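Local coordinates for mevalonate kinase (Staphylococcus aureus, PDB 2X7I), which probably catalyses, as a GHMP-family kinase, the ATP-dependent phosphorylation of mevalonate to 5-phosphomevalonate, an early step of the isoprenoid pathway, at residues 107-112 / 126-131; 292-295 / 300-303; 203-208 / 241-246; 43-48 / 116-121. All blocks are in the same frame, centred on the assembly; numbering follows the deposited sequence.

Contact 1: residues 107-112 / 126-131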
# COMPACT_ATOMS: atom_id res chain seq x y z
N VAL A 107 7.45 -3.31 5.04
CA VAL A 107 8.37 -3.65 6.12
C VAL A 107 9.31 -4.78 5.68
O VAL A 107 10.53 -4.70 5.89
CB VAL A 107 7.60 -4.05 7.43
CG1 VAL A 107 8.52 -4.67 8.45
CG2 VAL A 107 6.92 -2.81 8.04
N ALA A 108 8.76 -5.79 5.03
CA ALA A 108 9.54 -6.95 4.63
C ALA A 108 10.58 -6.61 3.56
O ALA A 108 11.71 -7.06 3.63
CB ALA A 108 8.65 -8.08 4.16
N VAL A 109 10.19 -5.82 2.56
CA VAL A 109 11.11 -5.38 1.52
C VAL A 109 12.22 -4.48 2.10
O VAL A 109 13.39 -4.63 1.75
CB VAL A 109 10.36 -4.66 0.37
CG1 VAL A 109 11.34 -4.02 -0.63
CG2 VAL A 109 9.44 -5.66 -0.34
N ALA A 110 11.84 -3.56 2.99
CA ALA A 110 12.77 -2.67 3.66
C ALA A 110 13.73 -3.45 4.55
O ALA A 110 14.95 -3.21 4.54
CB ALA A 110 12.02 -1.65 4.47
N PHE A 111 13.19 -4.38 5.33
CA PHE A 111 14.02 -5.16 6.23
C PHE A 111 15.05 -6.04 5.49
O PHE A 111 16.20 -6.15 5.93
CB PHE A 111 13.18 -6.02 7.17
CG PHE A 111 14.00 -6.77 8.16
CD1 PHE A 111 14.42 -6.15 9.33
CD2 PHE A 111 14.42 -8.06 7.90
CE1 PHE A 111 15.22 -6.83 10.23
CE2 PHE A 111 15.22 -8.73 8.80
CZ PHE A 111 15.62 -8.12 9.97
N VAL A 112 14.62 -6.66 4.39
CA VAL A 112 15.50 -7.52 3.61
C VAL A 112 16.61 -6.70 2.95
O VAL A 112 17.76 -7.10 2.97
CB VAL A 112 14.75 -8.31 2.53
CG1 VAL A 112 15.75 -8.97 1.57
CG2 VAL A 112 13.84 -9.35 3.18
N GLU A 126 14.77 -10.89 -7.93
CA GLU A 126 14.11 -12.16 -7.62
C GLU A 126 14.48 -12.70 -6.23
O GLU A 126 13.66 -13.32 -5.58
CB GLU A 126 14.37 -13.23 -8.69
CG GLU A 126 13.09 -13.68 -9.42
CD GLU A 126 12.08 -14.39 -8.51
OE1 GLU A 126 12.50 -15.16 -7.61
OE2 GLU A 126 10.87 -14.19 -8.70
N GLU A 127 15.70 -12.42 -5.78
CA GLU A 127 16.13 -12.80 -4.44
C GLU A 127 15.34 -12.02 -3.37
O GLU A 127 14.87 -12.60 -2.39
CB GLU A 127 17.64 -12.56 -4.29
CG GLU A 127 18.29 -13.31 -3.16
CD GLU A 127 19.82 -13.37 -3.25
OE1 GLU A 127 20.44 -13.87 -2.27
OE2 GLU A 127 20.39 -12.91 -4.29
N LEU A 128 15.20 -10.72 -3.59
CA LEU A 128 14.40 -9.87 -2.73
C LEU A 128 12.96 -10.34 -2.68
O LEU A 128 12.36 -10.38 -1.61
CB LEU A 128 14.46 -8.41 -3.24
CG LEU A 128 13.66 -7.35 -2.49
CD1 LEU A 128 13.83 -7.51 -0.96
CD2 LEU A 128 14.04 -5.92 -2.98
N ILE A 129 12.41 -10.68 -3.85
CA ILE A 129 11.05 -11.18 -3.97
C ILE A 129 10.84 -12.41 -3.09
O ILE A 129 9.90 -12.46 -2.29
CB ILE A 129 10.70 -11.59 -5.44
CG1 ILE A 129 10.63 -10.35 -6.35
CG2 ILE A 129 9.37 -12.33 -5.48
CD1 ILE A 129 9.53 -9.39 -5.99
N GLU A 130 11.73 -13.39 -3.23
CA GLU A 130 11.68 -14.62 -2.45
C GLU A 130 11.81 -14.34 -0.94
O GLU A 130 11.01 -14.84 -0.16
CB GLU A 130 12.78 -15.59 -2.88
CG GLU A 130 12.71 -16.02 -4.35
CD GLU A 130 11.61 -17.01 -4.63
OE1 GLU A 130 11.02 -17.53 -3.67
OE2 GLU A 130 11.35 -17.27 -5.81
N LYS A 131 12.81 -13.57 -0.56
CA LYS A 131 13.08 -13.31 0.85
C LYS A 131 12.00 -12.44 1.50
O LYS A 131 11.65 -12.64 2.65
CB LYS A 131 14.45 -12.65 1.03
CG LYS A 131 15.63 -13.59 0.85
CD LYS A 131 15.99 -14.31 2.15
CE LYS A 131 17.43 -14.84 2.13
NZ LYS A 131 17.69 -15.91 3.15
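Val109 and Val112, one turn apart on helix 103-119, meet Leu128 and Lys131 of helix 125-140 in a helix-helix packing inside the N-terminal part of this GHMP kinase. Over the two short segments the axes approach to 9.6 Å at 123°, so the helices run roughly against each other but well away from a true antiparallel pair. The backbones come nearest at Val112 and Leu128, whose CA atoms are 6.9 Å apart.

The apolar contacts carry the interface. Leu128 holds CG anti to its own backbone N (chi1 179°), which sends its forked end across to the neighbouring helix although the side chain does not start out in that direction. The two methyls then divide the work: CD1 presses on Val112, while Leu128 CD2 comes within 4.1 Å of Val109 CG1, the leucine and this valine crossing at about a right angle. Val152 of helix 145-153 also packs on Leu128, and Ala132 continues the seam alongside Val109.

Lys131 adds a different kind of contact, made by the root of its chain. CB sits 3.9 Å from Val112 CG1 and 4.0 Å from Val112 CG2, straddled by both branches, before the aliphatic chain bends at chi2 and carries the ammonium group away from the helix interface.

No hydrogen bond joins the two segments. One between Glu127 OE1 and Tyr116 OH ties helix 125-140 to a later turn of helix 103-119. The tightest point is Val112 CG1 against Leu128 CD1, at 3.5 Å slightly closer than ordinary methyl packing.

Contact 2: residues 292-295 / 300-303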
# COMPACT_ATOMS: atom_id res chain seq x y z
N ALA A 292 -9.78 20.23 2.92
CA ALA A 292 -11.23 20.12 3.13
C ALA A 292 -11.64 18.79 3.77
O ALA A 292 -12.56 18.75 4.59
CB ALA A 292 -11.97 20.32 1.82
N VAL A 293 -10.95 17.71 3.39
CA VAL A 293 -11.28 16.37 3.88
C VAL A 293 -10.74 16.12 5.30
O VAL A 293 -11.37 15.41 6.08
CB VAL A 293 -10.79 15.25 2.90
CG1 VAL A 293 -9.29 15.07 2.97
CG2 VAL A 293 -11.47 13.96 3.21
N GLU A 294 -9.58 16.69 5.60
CA GLU A 294 -9.01 16.64 6.96
C GLU A 294 -9.89 17.46 7.90
O GLU A 294 -10.25 17.00 8.99
CB GLU A 294 -7.59 17.21 6.98
CG GLU A 294 -6.59 16.51 6.05
CD GLU A 294 -5.66 15.54 6.76
OE1 GLU A 294 -4.45 15.54 6.41
OE2 GLU A 294 -6.11 14.79 7.66
N LYS A 295 -10.23 18.67 7.47
CA LYS A 295 -11.14 19.55 8.19
C LYS A 295 -12.46 18.84 8.52
O LYS A 295 -13.02 19.03 9.61
CB LYS A 295 -11.39 20.82 7.36
CG LYS A 295 -12.28 21.88 7.99
CD LYS A 295 -12.21 23.18 7.19
CE LYS A 295 -13.39 24.10 7.49
NZ LYS A 295 -13.46 24.47 8.93
N HIS A 300 -6.20 10.61 8.16
CA HIS A 300 -4.87 10.76 7.53
C HIS A 300 -5.02 10.84 6.02
O HIS A 300 -5.93 10.23 5.45
CB HIS A 300 -3.95 9.58 7.89
CG HIS A 300 -3.96 9.21 9.34
ND1 HIS A 300 -3.21 9.87 10.29
CD2 HIS A 300 -4.63 8.24 10.00
CE1 HIS A 300 -3.42 9.32 11.48
NE2 HIS A 300 -4.28 8.32 11.33
N THR A 301 -4.14 11.59 5.37
CA THR A 301 -4.18 11.74 3.92
C THR A 301 -2.79 11.71 3.28
O THR A 301 -1.80 11.95 3.94
CB THR A 301 -4.90 13.04 3.49
OG1 THR A 301 -4.24 14.17 4.08
CG2 THR A 301 -6.37 13.01 3.93
N TRP A 302 -2.75 11.38 1.99
CA TRP A 302 -1.52 11.44 1.18
C TRP A 302 -1.85 11.94 -0.23
O TRP A 302 -2.94 11.69 -0.75
CB TRP A 302 -0.87 10.06 1.04
CG TRP A 302 -0.49 9.36 2.31
CD1 TRP A 302 0.74 9.35 2.89
CD2 TRP A 302 -1.33 8.54 3.13
NE1 TRP A 302 0.72 8.57 4.03
CE2 TRP A 302 -0.54 8.07 4.20
CE3 TRP A 302 -2.67 8.17 3.06
CZ2 TRP A 302 -1.06 7.24 5.19
CZ3 TRP A 302 -3.18 7.34 4.04
CH2 TRP A 302 -2.38 6.88 5.10
N ILE A 303 -0.90 12.62 -0.85
CA ILE A 303 -1.03 13.02 -2.24
C ILE A 303 -0.05 12.20 -3.06
O ILE A 303 1.16 12.23 -2.82
CB ILE A 303 -0.77 14.53 -2.43
CG1 ILE A 303 -1.87 15.35 -1.75
CG2 ILE A 303 -0.72 14.86 -3.92
CD1 ILE A 303 -1.60 16.84 -1.73
O HOH W 1 -2.74 13.67 7.14
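Glu294 OE1 is gripped twice: Thr301 OG1 donates to it at 2.7 Å, and a water donates to it at 2.6 Å. That water also accepts from Thr301 N at 3.1 Å, so the carboxylate oxygen engages both the hydroxyl and the backbone of one strand residue. The hydroxyl comes in from above the carboxylate, 68° out of its plane. Glu294 arrives there because its chain bends at chi2 (-102°), turning a side chain that leaves the helix at a slant back toward the strand. The chi1 of Thr301 (58°) turns OG1 to the carboxylate and leaves CG2 for Val293.

The contact closes a short helix-to-strand connection in the C-terminal part of the GHMP kinase fold: helix 283-295 ends, the chain turns, and strand 300-305 enters as an outermost strand of the four-stranded antiparallel sheet, paired with strand 175-180. The helix lies against this sheet, and Val293 also touches Ile179 on the neighbouring strand.

Beside the polar link, Val293 and Thr301 reach toward each other tip to tip, Val293 CG1 to Thr301 CG2 at 3.7 Å; the same threonine methyl is also 3.9 Å from Glu294 CD.

Contact 3: residues 203-208 / 241-246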
# COMPACT_ATOMS: atom_id res chain seq x y z
N TYR A 203 -23.21 -8.87 -3.31
CA TYR A 203 -21.83 -8.40 -3.44
C TYR A 203 -21.06 -9.17 -4.53
O TYR A 203 -20.06 -8.68 -5.05
CB TYR A 203 -21.13 -8.53 -2.08
CG TYR A 203 -19.62 -8.37 -2.09
CD1 TYR A 203 -19.03 -7.13 -2.31
CD2 TYR A 203 -18.79 -9.46 -1.83
CE1 TYR A 203 -17.64 -6.99 -2.30
CE2 TYR A 203 -17.40 -9.32 -1.81
CZ TYR A 203 -16.83 -8.08 -2.05
OH TYR A 203 -15.46 -7.96 -2.03
N MET A 204 -21.54 -10.37 -4.88
CA MET A 204 -20.91 -11.20 -5.91
C MET A 204 -20.97 -10.56 -7.28
O MET A 204 -20.03 -10.66 -8.07
CB MET A 204 -21.59 -12.58 -5.99
CG MET A 204 -21.25 -13.52 -4.84
SD MET A 204 -19.47 -13.69 -4.54
CE MET A 204 -18.88 -14.10 -6.19
N SER A 205 -22.10 -9.90 -7.57
CA SER A 205 -22.29 -9.20 -8.83
C SER A 205 -21.37 -7.98 -8.93
O SER A 205 -20.92 -7.64 -10.02
CB SER A 205 -23.75 -8.80 -9.00
OG SER A 205 -24.24 -8.15 -7.84
N HIS A 206 -21.10 -7.31 -7.81
CA HIS A 206 -20.16 -6.19 -7.79
C HIS A 206 -18.73 -6.64 -8.12
O HIS A 206 -18.03 -5.96 -8.85
CB HIS A 206 -20.16 -5.44 -6.44
CG HIS A 206 -19.14 -4.34 -6.37
ND1 HIS A 206 -19.14 -3.26 -7.22
CD2 HIS A 206 -18.09 -4.15 -5.53
CE1 HIS A 206 -18.14 -2.46 -6.92
NE2 HIS A 206 -17.49 -2.97 -5.90
N VAL A 207 -18.33 -7.78 -7.57
CA VAL A 207 -17.01 -8.35 -7.80
C VAL A 207 -16.92 -8.88 -9.22
O VAL A 207 -15.87 -8.80 -9.85
CB VAL A 207 -16.68 -9.50 -6.81
CG1 VAL A 207 -15.23 -9.92 -6.97
CG2 VAL A 207 -16.96 -9.08 -5.38
N LYS A 208 -18.03 -9.43 -9.72
CA LYS A 208 -18.14 -9.81 -11.13
C LYS A 208 -17.93 -8.57 -12.01
O LYS A 208 -17.14 -8.61 -12.96
CB LYS A 208 -19.49 -10.47 -11.41
CG LYS A 208 -19.76 -10.75 -12.88
CD LYS A 208 -20.97 -11.67 -13.07
CE LYS A 208 -21.11 -12.12 -14.54
NZ LYS A 208 -22.22 -13.12 -14.74
N LYS A 241 -22.40 1.13 -4.83
CA LYS A 241 -23.51 1.78 -4.14
C LYS A 241 -24.87 1.25 -4.61
O LYS A 241 -25.79 1.11 -3.82
CB LYS A 241 -23.48 3.29 -4.36
CG LYS A 241 -22.31 4.02 -3.73
CD LYS A 241 -22.75 5.39 -3.18
CE LYS A 241 -23.48 6.26 -4.20
NZ LYS A 241 -24.66 6.94 -3.59
N ALA A 242 -24.97 0.98 -5.91
CA ALA A 242 -26.16 0.39 -6.49
C ALA A 242 -26.47 -0.97 -5.86
O ALA A 242 -27.63 -1.30 -5.64
CB ALA A 242 -25.98 0.24 -8.00
N LEU A 243 -25.42 -1.74 -5.56
CA LEU A 243 -25.57 -3.15 -5.18
C LEU A 243 -25.38 -3.44 -3.69
O LEU A 243 -25.55 -4.57 -3.27
CB LEU A 243 -24.59 -4.01 -5.98
CG LEU A 243 -24.89 -4.11 -7.48
CD1 LEU A 243 -23.76 -4.85 -8.18
CD2 LEU A 243 -26.25 -4.79 -7.71
N THR A 244 -25.02 -2.44 -2.89
CA THR A 244 -24.80 -2.67 -1.47
C THR A 244 -25.32 -1.54 -0.59
O THR A 244 -25.51 -0.40 -1.05
CB THR A 244 -23.30 -2.87 -1.14
OG1 THR A 244 -22.60 -1.65 -1.38
CG2 THR A 244 -22.69 -3.97 -2.00
N VAL A 245 -25.55 -1.88 0.68
CA VAL A 245 -25.95 -0.92 1.69
C VAL A 245 -24.77 0.00 1.97
O VAL A 245 -23.71 -0.45 2.40
CB VAL A 245 -26.38 -1.61 3.01
CG1 VAL A 245 -26.91 -0.59 4.00
CG2 VAL A 245 -27.43 -2.69 2.74
N SER A 246 -24.96 1.29 1.69
CA SER A 246 -23.89 2.28 1.80
C SER A 246 -23.91 2.98 3.16
O SER A 246 -24.83 2.78 3.96
CB SER A 246 -24.02 3.30 0.67
OG SER A 246 -23.90 2.65 -0.59
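Leu243 pushes one methyl against the beginning of helix 203-222, and that single group makes the tight part of the contact. Its CD1 lies 3.4 Å from Ser205 OG and 3.6 Å from His206 N, with His206 CB at 4.0 Å. The second methyl, CD2, stands farther off, 3.9 Å from the same Ser205 OG. A chi1 of -68° swings the leucine's fork away from its own carbonyl carbon and toward the neighbouring helix.

The rest of the contact is looser. Thr244, where helical geometry ends, turns its side chain toward helix 203-222, but its CG2 stays 4.7 Å from Tyr203 CA. The chain then runs off toward Ser246, whose OG makes a weak bond to Thr244 O; Lys208, Lys241 and Val245 are exposed to solvent. The contact joins the start of one helix to the end of helix 226-243, the next along the chain, in the C-terminal part of the GHMP kinase fold.

No hydrogen bond crosses between the segments. Leu243 can offer only van der Waals contact, and the serine hydroxyl it touches is satisfied by Gln202 O. A directional link between the two helices is the hydrogen bond of His206 ND1 to Asp239 OD1.

Contact 4: residues 43-48 / 116-121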
# COMPACT_ATOMS: atom_id res chain seq x y z
N ILE A 43 19.75 -1.05 10.48
CA ILE A 43 20.34 -2.08 11.33
C ILE A 43 21.77 -1.65 11.65
O ILE A 43 22.58 -1.54 10.74
CB ILE A 43 20.37 -3.46 10.63
CG1 ILE A 43 19.00 -3.79 10.02
CG2 ILE A 43 20.82 -4.54 11.62
CD1 ILE A 43 18.87 -5.20 9.46
N GLU A 44 22.06 -1.43 12.93
CA GLU A 44 23.37 -0.96 13.38
C GLU A 44 24.04 -1.92 14.36
O GLU A 44 23.50 -2.15 15.44
CB GLU A 44 23.24 0.38 14.09
CG GLU A 44 22.75 1.53 13.24
CD GLU A 44 22.55 2.80 14.06
OE1 GLU A 44 21.49 2.89 14.74
OE2 GLU A 44 23.44 3.68 14.01
N ALA A 45 25.21 -2.42 14.00
CA ALA A 45 26.07 -3.10 14.97
C ALA A 45 26.59 -2.08 15.97
O ALA A 45 26.97 -0.97 15.59
CB ALA A 45 27.23 -3.79 14.27
N LEU A 46 26.56 -2.44 17.25
CA LEU A 46 27.08 -1.60 18.34
C LEU A 46 28.35 -2.24 18.89
O LEU A 46 28.84 -3.23 18.34
CB LEU A 46 26.00 -1.43 19.43
CG LEU A 46 24.94 -0.34 19.22
CD1 LEU A 46 24.78 0.06 17.77
CD2 LEU A 46 23.60 -0.83 19.80
N GLU A 47 28.90 -1.69 19.97
CA GLU A 47 30.22 -2.09 20.47
C GLU A 47 30.18 -2.95 21.76
O GLU A 47 29.10 -3.33 22.22
CB GLU A 47 31.10 -0.84 20.68
CG GLU A 47 30.77 0.01 21.92
CD GLU A 47 29.63 1.00 21.69
OE1 GLU A 47 29.70 2.10 22.29
OE2 GLU A 47 28.69 0.68 20.93
N SER A 48 31.37 -3.23 22.30
CA SER A 48 31.57 -3.96 23.56
C SER A 48 30.30 -4.65 24.09
O SER A 48 29.92 -5.73 23.61
CB SER A 48 32.17 -3.02 24.62
OG SER A 48 33.55 -2.76 24.38
N TYR A 116 20.68 -7.21 3.74
CA TYR A 116 21.73 -7.43 2.75
C TYR A 116 22.77 -6.32 2.77
O TYR A 116 23.96 -6.59 2.63
CB TYR A 116 21.13 -7.59 1.36
CG TYR A 116 20.68 -9.00 1.09
CD1 TYR A 116 19.60 -9.54 1.79
CD2 TYR A 116 21.33 -9.80 0.15
CE1 TYR A 116 19.18 -10.83 1.56
CE2 TYR A 116 20.91 -11.11 -0.08
CZ TYR A 116 19.83 -11.61 0.63
OH TYR A 116 19.40 -12.89 0.43
N ASP A 117 22.32 -5.08 2.93
CA ASP A 117 23.23 -3.94 3.00
C ASP A 117 24.18 -4.06 4.20
O ASP A 117 25.37 -3.79 4.08
CB ASP A 117 22.42 -2.64 3.06
CG ASP A 117 23.29 -1.41 2.88
OD1 ASP A 117 24.20 -1.46 2.03
OD2 ASP A 117 23.05 -0.39 3.57
N PHE A 118 23.64 -4.49 5.34
CA PHE A 118 24.40 -4.76 6.56
C PHE A 118 25.47 -5.84 6.37
O PHE A 118 26.63 -5.66 6.75
CB PHE A 118 23.41 -5.19 7.65
CG PHE A 118 24.03 -5.45 8.99
CD1 PHE A 118 24.12 -4.45 9.94
CD2 PHE A 118 24.46 -6.73 9.34
CE1 PHE A 118 24.63 -4.69 11.19
CE2 PHE A 118 24.99 -6.98 10.59
CZ PHE A 118 25.08 -5.96 11.52
N LEU A 119 25.08 -6.96 5.77
CA LEU A 119 26.01 -8.07 5.51
C LEU A 119 26.97 -7.78 4.36
O LEU A 119 27.93 -8.53 4.15
CB LEU A 119 25.23 -9.36 5.26
CG LEU A 119 24.42 -9.85 6.45
CD1 LEU A 119 23.38 -10.89 6.02
CD2 LEU A 119 25.34 -10.40 7.55
N GLY A 120 26.73 -6.70 3.62
CA GLY A 120 27.56 -6.33 2.48
C GLY A 120 27.27 -7.19 1.27
O GLY A 120 28.11 -7.30 0.38
N LYS A 121 26.07 -7.77 1.21
CA LYS A 121 25.73 -8.77 0.19
C LYS A 121 24.95 -8.17 -0.97
O LYS A 121 24.06 -7.33 -0.79
CB LYS A 121 24.91 -9.91 0.80
CG LYS A 121 25.72 -10.87 1.65
CD LYS A 121 24.84 -11.93 2.30
CE LYS A 121 24.31 -12.94 1.29
NZ LYS A 121 23.62 -14.09 1.96
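The end of strand 29-45 passes the last turn of helix 103-119, with the CA atoms of Ile43 and Phe118 6.8 Å apart, and the helix then closes in a Schellman motif: Gly120 takes a positive phi (77°), Lys121 N bonds back to Tyr116 O at 2.8 Å, and Gly120 N makes a weak bond to Asp117 O.

Phe118 carries the contact. Its chi1 of -178° holds the ring out from the helix and lays it along the strand. The rim meets main-chain atoms: CD1 lies 3.4 Å from Ile43 O, and CE1 is 3.7 Å from Ala45 N, both partners near the ring plane. Over a face comes Ile43, whose CG2 methyl stands 4.1 Å from the ring centroid and 30° off the normal, an off-centre CH-pi contact. The two side chains cross at about a right angle. At the far end of the ring, Ala45 CB approaches CZ at 4.1 Å.

Leu87 of strand 87-93 and Thr4 near the N terminus also touch Phe118, while Ile43 packs on Ala114 and Ser115 of the same helix. This places the ring between the helix and the mixed sheet of the N-terminal part of the GHMP kinase fold.

Ile43 and Ala45 pair through their backbones with Gly7 of strand 6-16 and Arg5 just before it, so the aromatic edge lies beside the backbone of residues that pair in the sheet. Between the two segments themselves the contacts are apolar and CH-pi, without a hydrogen bond; the helix end gains a polar tie where Asp117 OD2 bonds to Tyr8 N of strand 6-16.

From the N terminus, strand 29-45 leads into contact 4, which brings 43-48 against 116-121 across a long loop containing strands 53-58 and 87-93, helix 70-80 and most of helix 103-119. Contact 1 starts within that loop, at 107-112, and closes beyond it at 126-131, so the two cross; they touch where Phe111 packs on Ile43. Contact 4 ties the mixed sheet to helix 103-119, and contact 1 ties that helix to helix 125-140. Contact 3 follows in series, closing an almost wholly helical loop and joining helices 203-222 and 226-243. Contact 2 comes last, joining helix 283-295 across a four-residue turn to an edge strand of the four-stranded sheet. Contacts 3 and 4 lie farthest apart, their centres about 50 Å from each other.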